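Local coordinates for protein extracellular ligand-binding receptor (Rhodopseudomonas palustris, PDB 4DQD) that binds 3-phenylpyruvic acid and probably serves as the solute-binding protein of a transporter for lignin-derived aromatic acids, at residues M292-N297 against K325-N330; S49-A54 against T76-P81; A194-S199 against Y221-V226. One frame throughout, in Å; residues are numbered along the deposited sequence. Where two conformers were deposited one is given.

Interaction 1. Residues M292-N297 against K325-N330. With 3PY (3-hydroxypyruvic acid), chain E.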
loop_
_atom_site.group_PDB
_atom_site.type_symbol
_atom_site.label_atom_id
_atom_site.label_comp_id
_atom_site.label_asym_id
_atom_site.label_seq_id
_atom_site.Cartn_x
_atom_site.Cartn_y
_atom_site.Cartn_z
HETATM N N MSE A 292 7.697 10.498 -1.411
HETATM C CA MSE A 292 8.703 11.547 -1.486
HETATM C C MSE A 292 8.919 12.076 -2.894
HETATM O O MSE A 292 9.284 13.229 -3.064
HETATM C CB MSE A 292 10.012 11.099 -0.834
HETATM C CG MSE A 292 9.967 11.147 0.689
HETATM SE SE MSE A 292 9.539 12.923 1.429
HETATM C CE MSE A 292 10.930 13.955 0.522
ATOM N N THR A 293 8.692 11.249 -3.912
ATOM C CA THR A 293 8.793 11.746 -5.275
ATOM C C THR A 293 7.778 12.866 -5.483
ATOM O O THR A 293 8.109 13.912 -6.033
ATOM C CB THR A 293 8.562 10.640 -6.298
ATOM O OG1 THR A 293 9.576 9.639 -6.134
ATOM C CG2 THR A 293 8.652 11.213 -7.711
ATOM N N LEU A 294 6.540 12.646 -5.046
ATOM C CA LEU A 294 5.522 13.690 -5.160
ATOM C C LEU A 294 5.909 14.932 -4.356
ATOM O O LEU A 294 5.774 16.067 -4.827
ATOM C CB LEU A 294 4.157 13.179 -4.692
ATOM C CG LEU A 294 3.512 12.140 -5.610
ATOM C CD1 LEU A 294 2.342 11.499 -4.888
ATOM C CD2 LEU A 294 3.070 12.771 -6.934
ATOM N N VAL A 295 6.385 14.720 -3.136
ATOM C CA VAL A 295 6.761 15.843 -2.279
ATOM C C VAL A 295 7.931 16.626 -2.884
ATOM O O VAL A 295 7.888 17.853 -2.984
ATOM C CB VAL A 295 7.105 15.367 -0.849
ATOM C CG1 VAL A 295 7.656 16.524 -0.018
ATOM C CG2 VAL A 295 5.867 14.764 -0.168
ATOM N N GLU A 296 8.972 15.916 -3.309
ATOM C CA GLU A 296 10.133 16.569 -3.904
ATOM C C GLU A 296 9.744 17.390 -5.136
ATOM O O GLU A 296 10.253 18.491 -5.333
ATOM C CB GLU A 296 11.206 15.533 -4.255
ATOM C CG GLU A 296 12.487 16.117 -4.813
ATOM C CD GLU A 296 13.645 15.136 -4.764
ATOM O OE1 GLU A 296 14.784 15.536 -5.092
ATOM O OE2 GLU A 296 13.420 13.965 -4.394
ATOM N N ASN A 297 8.850 16.855 -5.960
ATOM C CA ASN A 297 8.438 17.560 -7.160
ATOM C C ASN A 297 7.670 18.839 -6.859
ATOM O O ASN A 297 7.691 19.791 -7.653
ATOM C CB ASN A 297 7.593 16.648 -8.049
ATOM C CG ASN A 297 8.416 15.569 -8.730
ATOM O OD1 ASN A 297 9.648 15.623 -8.753
ATOM N ND2 ASN A 297 7.735 14.590 -9.307
ATOM N N LYS A 325 0.939 15.369 -12.946
ATOM C CA LYS A 325 0.421 14.621 -14.092
ATOM C C LYS A 325 1.483 13.773 -14.767
ATOM O O LYS A 325 2.674 14.106 -14.726
ATOM C CB LYS A 325 -0.124 15.583 -15.147
ATOM C CG LYS A 325 -1.154 16.577 -14.637
ATOM C CD LYS A 325 -2.491 15.923 -14.343
ATOM C CE LYS A 325 -3.505 16.984 -13.935
ATOM N NZ LYS A 325 -4.872 16.423 -13.751
ATOM N N ASP A 326 1.018 12.687 -15.383
ATOM C CA ASP A 326 1.856 11.886 -16.274
ATOM C C ASP A 326 3.122 11.396 -15.583
ATOM O O ASP A 326 4.206 11.438 -16.175
ATOM C CB ASP A 326 2.259 12.714 -17.501
ATOM C CG ASP A 326 1.069 13.282 -18.243
ATOM O OD1 ASP A 326 0.118 12.522 -18.519
ATOM O OD2 ASP A 326 1.086 14.495 -18.547
ATOM N N LEU A 327 2.991 10.943 -14.347
ATOM C CA LEU A 327 4.154 10.581 -13.559
ATOM C C LEU A 327 4.253 9.085 -13.366
ATOM O O LEU A 327 3.362 8.465 -12.779
ATOM C CB LEU A 327 4.084 11.267 -12.199
ATOM C CG LEU A 327 5.163 10.954 -11.161
ATOM C CD1 LEU A 327 6.526 11.421 -11.662
ATOM C CD2 LEU A 327 4.801 11.615 -9.824
ATOM N N ALA A 328 5.342 8.503 -13.863
ATOM C CA ALA A 328 5.590 7.103 -13.585
ATOM C C ALA A 328 6.198 6.942 -12.197
ATOM O O ALA A 328 7.293 7.429 -11.914
ATOM C CB ALA A 328 6.488 6.472 -14.650
ATOM N N LEU A 329 5.455 6.260 -11.335
ATOM C CA LEU A 329 5.932 5.871 -10.014
ATOM C C LEU A 329 6.110 4.359 -9.991
ATOM O O LEU A 329 5.636 3.648 -10.884
ATOM C CB LEU A 329 4.910 6.259 -8.950
ATOM C CG LEU A 329 4.656 7.759 -8.786
ATOM C CD1 LEU A 329 3.524 7.974 -7.782
ATOM C CD2 LEU A 329 5.925 8.481 -8.330
ATOM N N ASN A 330 6.789 3.857 -8.966
ATOM C CA ASN A 330 6.867 2.412 -8.791
ATOM C C ASN A 330 5.481 1.812 -8.601
ATOM O O ASN A 330 5.233 0.658 -8.952
ATOM C CB ASN A 330 7.755 2.093 -7.598
ATOM C CG ASN A 330 9.212 2.331 -7.898
ATOM O OD1 ASN A 330 9.875 1.454 -8.449
ATOM N ND2 ASN A 330 9.720 3.524 -7.563
HETATM C C1 3PY E . 12.296 10.228 -4.708
HETATM O O1 3PY E . 11.444 9.589 -4.039
HETATM O O2 3PY E . 12.127 10.448 -5.940
HETATM C C2 3PY E . 13.512 10.720 -4.011
HETATM O O3 3PY E . 14.427 11.233 -4.642
HETATM C C3 3PY E . 13.560 10.619 -2.533
HETATM O O4 3PY E . 13.029 11.800 -2.048
#

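Interaction 2. Residues S49-A54 against T76-P81. With PPY (3-phenylpyruvic acid), chain B.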
loop_
_atom_site.group_PDB
_atom_site.type_symbol
_atom_site.label_atom_id
_atom_site.label_comp_id
_atom_site.label_asym_id
_atom_site.label_seq_id
_atom_site.Cartn_x
_atom_site.Cartn_y
_atom_site.Cartn_z
ATOM N N SER A 49 1.870 -0.511 14.610
ATOM C CA SER A 49 0.632 -0.973 13.968
ATOM C C SER A 49 -0.597 -0.596 14.785
ATOM O O SER A 49 -1.643 -1.252 14.686
ATOM C CB SER A 49 0.637 -2.498 13.746
ATOM O OG SER A 49 1.813 -2.910 13.067
ATOM N N ASP A 50 -0.475 0.451 15.598
ATOM C CA ASP A 50 -1.545 0.836 16.516
ATOM C C ASP A 50 -2.120 2.219 16.182
ATOM O O ASP A 50 -1.396 3.217 16.175
ATOM C CB ASP A 50 -1.033 0.835 17.954
ATOM C CG ASP A 50 -2.134 1.121 18.948
ATOM O OD1 ASP A 50 -2.887 0.186 19.281
ATOM O OD2 ASP A 50 -2.258 2.274 19.372
ATOM N N PRO A 51 -3.426 2.284 15.891
ATOM C CA PRO A 51 -4.015 3.566 15.493
ATOM C C PRO A 51 -3.839 4.652 16.560
ATOM O O PRO A 51 -3.601 5.809 16.212
ATOM C CB PRO A 51 -5.496 3.222 15.302
ATOM C CG PRO A 51 -5.481 1.755 14.919
ATOM C CD PRO A 51 -4.387 1.167 15.778
ATOM N N THR A 52 -3.960 4.292 17.833
ATOM C CA THR A 52 -3.795 5.274 18.896
ATOM C C THR A 52 -2.378 5.841 18.894
ATOM O O THR A 52 -2.182 7.056 18.995
ATOM C CB THR A 52 -4.142 4.675 20.264
ATOM O OG1 THR A 52 -5.518 4.277 20.258
ATOM C CG2 THR A 52 -3.921 5.703 21.380
ATOM N N LYS A 53 -1.389 4.964 18.770
ATOM C CA LYS A 53 -0.002 5.412 18.739
ATOM C C LYS A 53 0.313 6.238 17.483
ATOM O O LYS A 53 1.048 7.222 17.551
ATOM C CB LYS A 53 0.963 4.232 18.856
ATOM C CG LYS A 53 2.417 4.647 19.007
ATOM C CD LYS A 53 3.137 3.787 20.034
ATOM C CE LYS A 53 4.402 4.473 20.548
ATOM N NZ LYS A 53 5.552 4.315 19.619
ATOM N N ALA A 54 -0.239 5.843 16.337
ATOM C CA ALA A 54 -0.042 6.643 15.132
ATOM C C ALA A 54 -0.609 8.049 15.325
ATOM O O ALA A 54 0.001 9.034 14.912
ATOM C CB ALA A 54 -0.678 5.976 13.927
ATOM N N THR A 76 -4.110 0.482 6.778
ATOM C CA THR A 76 -5.354 1.234 6.684
ATOM C C THR A 76 -5.972 1.664 8.027
ATOM O O THR A 76 -6.276 2.844 8.211
ATOM C CB THR A 76 -6.372 0.490 5.808
ATOM O OG1 THR A 76 -5.867 0.454 4.465
ATOM C CG2 THR A 76 -7.728 1.203 5.825
ATOM N N PRO A 77 -6.168 0.721 8.965
ATOM C CA PRO A 77 -6.822 1.125 10.220
ATOM C C PRO A 77 -5.969 2.124 10.996
ATOM O O PRO A 77 -6.502 2.958 11.730
ATOM C CB PRO A 77 -6.963 -0.188 11.001
ATOM C CG PRO A 77 -6.098 -1.184 10.292
ATOM C CD PRO A 77 -6.002 -0.737 8.863
ATOM N N VAL A 78 -4.657 2.049 10.810
ATOM C CA VAL A 78 -3.731 2.917 11.525
ATOM C C VAL A 78 -3.719 4.304 10.896
ATOM O O VAL A 78 -3.520 5.317 11.582
ATOM C CB VAL A 78 -2.307 2.296 11.537
ATOM C CG1 VAL A 78 -1.350 3.159 12.308
ATOM C CG2 VAL A 78 -2.363 0.894 12.165
ATOM N N SER A 79 -3.954 4.351 9.585
ATOM C CA SER A 79 -3.926 5.610 8.835
ATOM C C SER A 79 -5.229 6.402 8.931
ATOM O O SER A 79 -5.218 7.628 8.809
ATOM C CB SER A 79 -3.644 5.330 7.353
ATOM O OG SER A 79 -2.348 4.770 7.172
ATOM N N LEU A 80 -6.351 5.715 9.111
ATOM C CA LEU A 80 -7.649 6.389 9.100
ATOM C C LEU A 80 -7.738 7.602 10.026
ATOM O O LEU A 80 -8.189 8.672 9.592
ATOM C CB LEU A 80 -8.776 5.395 9.378
ATOM C CG LEU A 80 -9.238 4.684 8.106
ATOM C CD1 LEU A 80 -10.136 3.500 8.431
ATOM C CD2 LEU A 80 -9.957 5.666 7.194
ATOM N N PRO A 81 -7.303 7.461 11.292
ATOM C CA PRO A 81 -7.434 8.632 12.168
ATOM C C PRO A 81 -6.521 9.792 11.775
ATOM O O PRO A 81 -6.758 10.919 12.237
ATOM C CB PRO A 81 -7.053 8.096 13.557
ATOM C CG PRO A 81 -6.310 6.823 13.303
ATOM C CD PRO A 81 -6.875 6.258 12.031
HETATM C C1 PPY B . -3.454 -2.669 5.413
HETATM O O1 PPY B . -2.972 -3.775 5.780
HETATM O O2 PPY B . -4.281 -2.028 6.061
HETATM C C2 PPY B . -3.051 -2.119 4.126
HETATM O O3 PPY B . -3.447 -0.990 3.815
HETATM C C3 PPY B . -2.213 -3.080 3.370
HETATM C "C1'" PPY B . -1.441 -2.545 2.229
HETATM C "C2'" PPY B . -1.414 -3.232 1.045
HETATM C "C3'" PPY B . -0.634 -2.712 -0.111
HETATM C "C4'" PPY B . 0.079 -1.548 0.014
HETATM C "C5'" PPY B . 0.054 -0.823 1.315
HETATM C "C6'" PPY B . -0.663 -1.289 2.372
#

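Interaction 3. Residues A194-S199 against Y221-V226. With PPY (3-phenylpyruvic acid), chain B.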
loop_
_atom_site.group_PDB
_atom_site.type_symbol
_atom_site.label_atom_id
_atom_site.label_comp_id
_atom_site.label_asym_id
_atom_site.label_seq_id
_atom_site.Cartn_x
_atom_site.Cartn_y
_atom_site.Cartn_z
ATOM N N ALA A 194 -12.117 -21.760 -5.879
ATOM C CA ALA A 194 -10.959 -20.950 -5.534
ATOM C C ALA A 194 -11.260 -20.240 -4.230
ATOM O O ALA A 194 -12.418 -20.173 -3.821
ATOM C CB ALA A 194 -10.703 -19.928 -6.619
ATOM N N VAL A 195 -10.229 -19.710 -3.584
ATOM C CA VAL A 195 -10.438 -18.926 -2.371
ATOM C C VAL A 195 -9.699 -17.609 -2.484
ATOM O O VAL A 195 -8.552 -17.571 -2.926
ATOM C CB VAL A 195 -9.973 -19.675 -1.106
ATOM C CG1 VAL A 195 -10.182 -18.801 0.135
ATOM C CG2 VAL A 195 -10.740 -20.986 -0.964
ATOM N N PHE A 196 -10.364 -16.527 -2.089
ATOM C CA PHE A 196 -9.741 -15.223 -2.034
ATOM C C PHE A 196 -9.377 -14.884 -0.598
ATOM O O PHE A 196 -10.192 -15.066 0.305
ATOM C CB PHE A 196 -10.679 -14.148 -2.566
ATOM C CG PHE A 196 -9.985 -12.852 -2.830
ATOM C CD1 PHE A 196 -9.438 -12.597 -4.077
ATOM C CD2 PHE A 196 -9.840 -11.908 -1.824
ATOM C CE1 PHE A 196 -8.767 -11.412 -4.321
ATOM C CE2 PHE A 196 -9.173 -10.715 -2.068
ATOM C CZ PHE A 196 -8.637 -10.474 -3.324
ATOM N N ILE A 197 -8.150 -14.411 -0.401
ATOM C CA ILE A 197 -7.678 -13.959 0.909
ATOM C C ILE A 197 -7.329 -12.473 0.851
ATOM O O ILE A 197 -6.535 -12.055 0.008
ATOM C CB ILE A 197 -6.420 -14.750 1.340
ATOM C CG1 ILE A 197 -6.708 -16.255 1.361
ATOM C CG2 ILE A 197 -5.885 -14.255 2.698
ATOM C CD1 ILE A 197 -5.454 -17.126 1.537
ATOM N N ALA A 198 -7.930 -11.681 1.740
ATOM C CA ALA A 198 -7.668 -10.249 1.803
ATOM C C ALA A 198 -6.883 -9.964 3.074
ATOM O O ALA A 198 -7.459 -9.781 4.150
ATOM C CB ALA A 198 -8.979 -9.458 1.787
ATOM N N SER A 199 -5.564 -9.928 2.931
ATOM C CA SER A 199 -4.664 -9.804 4.069
ATOM C C SER A 199 -3.411 -9.022 3.655
ATOM O O SER A 199 -3.291 -8.580 2.507
ATOM C CB SER A 199 -4.300 -11.207 4.583
ATOM O OG SER A 199 -3.457 -11.145 5.730
ATOM N N TYR A 221 -6.097 -16.835 -4.272
ATOM C CA TYR A 221 -5.792 -15.475 -4.670
ATOM C C TYR A 221 -5.524 -14.639 -3.441
ATOM O O TYR A 221 -6.182 -14.814 -2.422
ATOM C CB TYR A 221 -6.954 -14.904 -5.476
ATOM C CG TYR A 221 -7.137 -15.693 -6.736
ATOM C CD1 TYR A 221 -6.300 -15.478 -7.826
ATOM C CD2 TYR A 221 -8.097 -16.693 -6.830
ATOM C CE1 TYR A 221 -6.427 -16.227 -8.987
ATOM C CE2 TYR A 221 -8.233 -17.443 -7.998
ATOM C CZ TYR A 221 -7.392 -17.202 -9.066
ATOM O OH TYR A 221 -7.499 -17.936 -10.228
ATOM N N GLN A 222 -4.534 -13.759 -3.533
ATOM C CA GLN A 222 -4.233 -12.827 -2.453
ATOM C C GLN A 222 -4.344 -11.386 -2.965
ATOM O O GLN A 222 -4.969 -11.134 -4.004
ATOM C CB GLN A 222 -2.839 -13.127 -1.868
ATOM C CG GLN A 222 -2.737 -14.495 -1.144
ATOM C CD GLN A 222 -2.713 -14.375 0.376
ATOM O OE1 GLN A 222 -3.087 -13.351 0.941
ATOM N NE2 GLN A 222 -2.281 -15.444 1.044
ATOM N N THR A 223 -3.744 -10.450 -2.226
ATOM C CA THR A 223 -3.735 -9.026 -2.577
ATOM C C THR A 223 -2.314 -8.495 -2.567
ATOM O O THR A 223 -1.383 -9.189 -2.139
ATOM C CB THR A 223 -4.503 -8.185 -1.543
ATOM O OG1 THR A 223 -3.810 -8.218 -0.285
ATOM C CG2 THR A 223 -5.929 -8.713 -1.368
ATOM N N HIS A 224 -2.145 -7.255 -3.024
ATOM C CA HIS A 224 -0.821 -6.634 -3.010
ATOM C C HIS A 224 -0.241 -6.406 -1.608
ATOM O O HIS A 224 0.911 -6.011 -1.471
ATOM C CB HIS A 224 -0.788 -5.349 -3.853
ATOM C CG HIS A 224 -1.764 -4.299 -3.416
ATOM N ND1 HIS A 224 -1.790 -3.040 -3.985
ATOM C CD2 HIS A 224 -2.742 -4.306 -2.477
ATOM C CE1 HIS A 224 -2.734 -2.317 -3.410
ATOM N NE2 HIS A 224 -3.329 -3.060 -2.490
ATOM N N GLY A 225 -1.023 -6.692 -0.570
ATOM C CA GLY A 225 -0.484 -6.716 0.777
ATOM C C GLY A 225 0.550 -7.812 0.990
ATOM O O GLY A 225 1.275 -7.781 1.983
ATOM N N VAL A 226 0.623 -8.775 0.073
ATOM C CA VAL A 226 1.571 -9.891 0.240
ATOM C C VAL A 226 2.844 -9.745 -0.592
ATOM O O VAL A 226 3.687 -10.631 -0.593
ATOM C CB VAL A 226 0.936 -11.285 -0.063
ATOM C CG1 VAL A 226 -0.417 -11.403 0.635
ATOM C CG2 VAL A 226 0.791 -11.513 -1.565
HETATM C C1 PPY B . -3.454 -2.669 5.413
HETATM O O1 PPY B . -2.972 -3.775 5.780
HETATM O O2 PPY B . -4.281 -2.028 6.061
HETATM C C2 PPY B . -3.051 -2.119 4.126
HETATM O O3 PPY B . -3.447 -0.990 3.815
HETATM C C3 PPY B . -2.213 -3.080 3.370
HETATM C "C1'" PPY B . -1.441 -2.545 2.229
HETATM C "C2'" PPY B . -1.414 -3.232 1.045
HETATM C "C3'" PPY B . -0.634 -2.712 -0.111
HETATM C "C4'" PPY B . 0.079 -1.548 0.014
HETATM C "C5'" PPY B . 0.054 -0.823 1.315
HETATM C "C6'" PPY B . -0.663 -1.289 2.372
HETATM O O HOH W 1 -4.187 -10.939 0.591
#

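Interaction 1. Residues M292-N297 against K325-N330
Helix 292-297 and strand 327-329 run roughly antiparallel, with their axes 10.5 Å apart at an angle of 145°, and side chains alone bridge the distance between Thr293 and Leu329 and between Leu294 and Leu327. Leu294 and Leu327 meet methyl to methyl, CD2 on CD2, at 3.6 Å. Their side chains cross at a slant. One residue earlier, Thr293 CG2 lies against Leu329 CD2 at 3.9 Å, the two side chains alongside and pointing opposite ways. Asn297 adds a looser touch, its ND2 lying 4.1 Å from Leu327 CD1.

Thr293 has two different sides. Its CG2 is anti to the backbone N and faces the strand. Its OG1 is anti to the carbonyl carbon (chi1 -62°) and gives a 2.7 Å hydrogen bond to O2 of 3-hydroxypyruvic acid. Glu296 reaches the other end of this small acid: its OE2 accepts a 3.2 Å bond from the ligand O4, doubtful because a second conformer exists. Met292, a selenomethionine, brings its CB to 3.3 Å from the same O4. Arg267 also bonds the ligand and would probably balance its carboxylate charge.

The strand is one arm of the 327-334 hairpin, where Asp326 and Leu327 form a G1 beta bulge opposite Ser334. The contact is mainly apolar toward the hairpin, while polar groups of the same helix hold the acid.

Interaction 2. Residues S49-A54 against T76-P81
Val78 has the largest share of this contact, where the start of helix 51-63 meets the first turns of helix 76-88. The backbones come very close, with Pro51 CA only 4.0 Å from Val78 CA. From CB the valine forks. CG1 is anti to its backbone N (chi1 -178°) and meets Ala54 CB at 3.3 Å, tighter than usual for two carbons; the carbonyl O of Asp50 lies further off. CG2, the other branch, rests against the carbonyl O of Ser49 at 3.4 Å. It also has Pro51 CD nearby, at a looser 4.2 Å.

Pro51 crosses Val78 at about a right angle. Its CG lies 3.6 Å from the carbonyl O of Pro77, and its CB lies 4.2 Å from Pro81 CG. Asp50 is the N-cap of helix 51-63. OD2 uses its anti lone pair to accept from Lys53 N, at 2.9 Å and an N-H...O angle of 154°.

At the far end of the other segment, Thr76 holds 3-phenylpyruvic acid with two groups. Its N gives a 2.6 Å, nearly straight bond to the ligand O2, and its OG1 bonds O3. Arg175 and Ala98 N also bond the ligand. The N-terminal end of helix 76-88 would therefore probably favour the negative carboxylate.

Val78 O is buried here with no partner in the model. Between the helices the touching side chains are apolar and close-fitting; the polar bonds lie at the two helix starts, the Asp50 cap on one and the ligand on the other.

Interaction 3. Residues A194-S199 against Y221-V226
Thr223 and Phe196 come together through their first torsions. Chi1 of 66° puts Thr223 OG1 between its backbone N and carbonyl carbon and leaves CG2 to face the strand. Phe196 CG is anti to its backbone N (chi1 -167°), which carries CZ to 3.8 Å from that Thr223 CG2. The backbones pair as parallel strands. Tyr221 N bonds Val195 O, and Ile197 N bonds Tyr221 O at 2.8 Å. Ala194 CB sits at the edge of the Tyr221 ring, in its plane. The Gln222 side chain bends back over Ile197, with OE1 3.4 Å from CG2; its NE2 is held by Gln208 and Ala204.

Beyond the pairing the segments part, and a water bridges Ile197 O, Ser199 N and Gln222 OE1, with Thr223 OG1 at 2.9 Å. Thr223 OG1 also accepts from Gly225 N in an ST turn and bonds Tyr148 OH. With an alanine at Thr223, Gly225 N and Tyr148 OH would probably lose their hydroxyl partner, freeing the turn to shift. His224 follows, one ring face 3.5 Å beneath C3' of 3-phenylpyruvic acid. The Thr223 turn thus holds the backbone; Glu247 and Asp120 bond both ring nitrogens and fix its rotation.

Overall arrangement
From the N terminus, interaction 2 closes first. It joins helix 51-63 to helix 76-88 around strand 69-71 of the six-stranded sheet. Interaction 3 follows, across helix 205-213, and ties two neighbouring strands of the four-stranded parallel sheet. Interaction 1 closes last, linking helix 284-305 to the 327-334 hairpin across helix 311-321. The three are in series; none nests or crosses. Interactions 2 and 3 both touch 3-phenylpyruvic acid, their centres 22 Å apart. They approach it from the two sheets, consistent with the two-lobed cleft of periplasmic binding proteins. Interaction 1 touches 3-hydroxypyruvic acid instead, and its centre lies 28 Å from that of interaction 3.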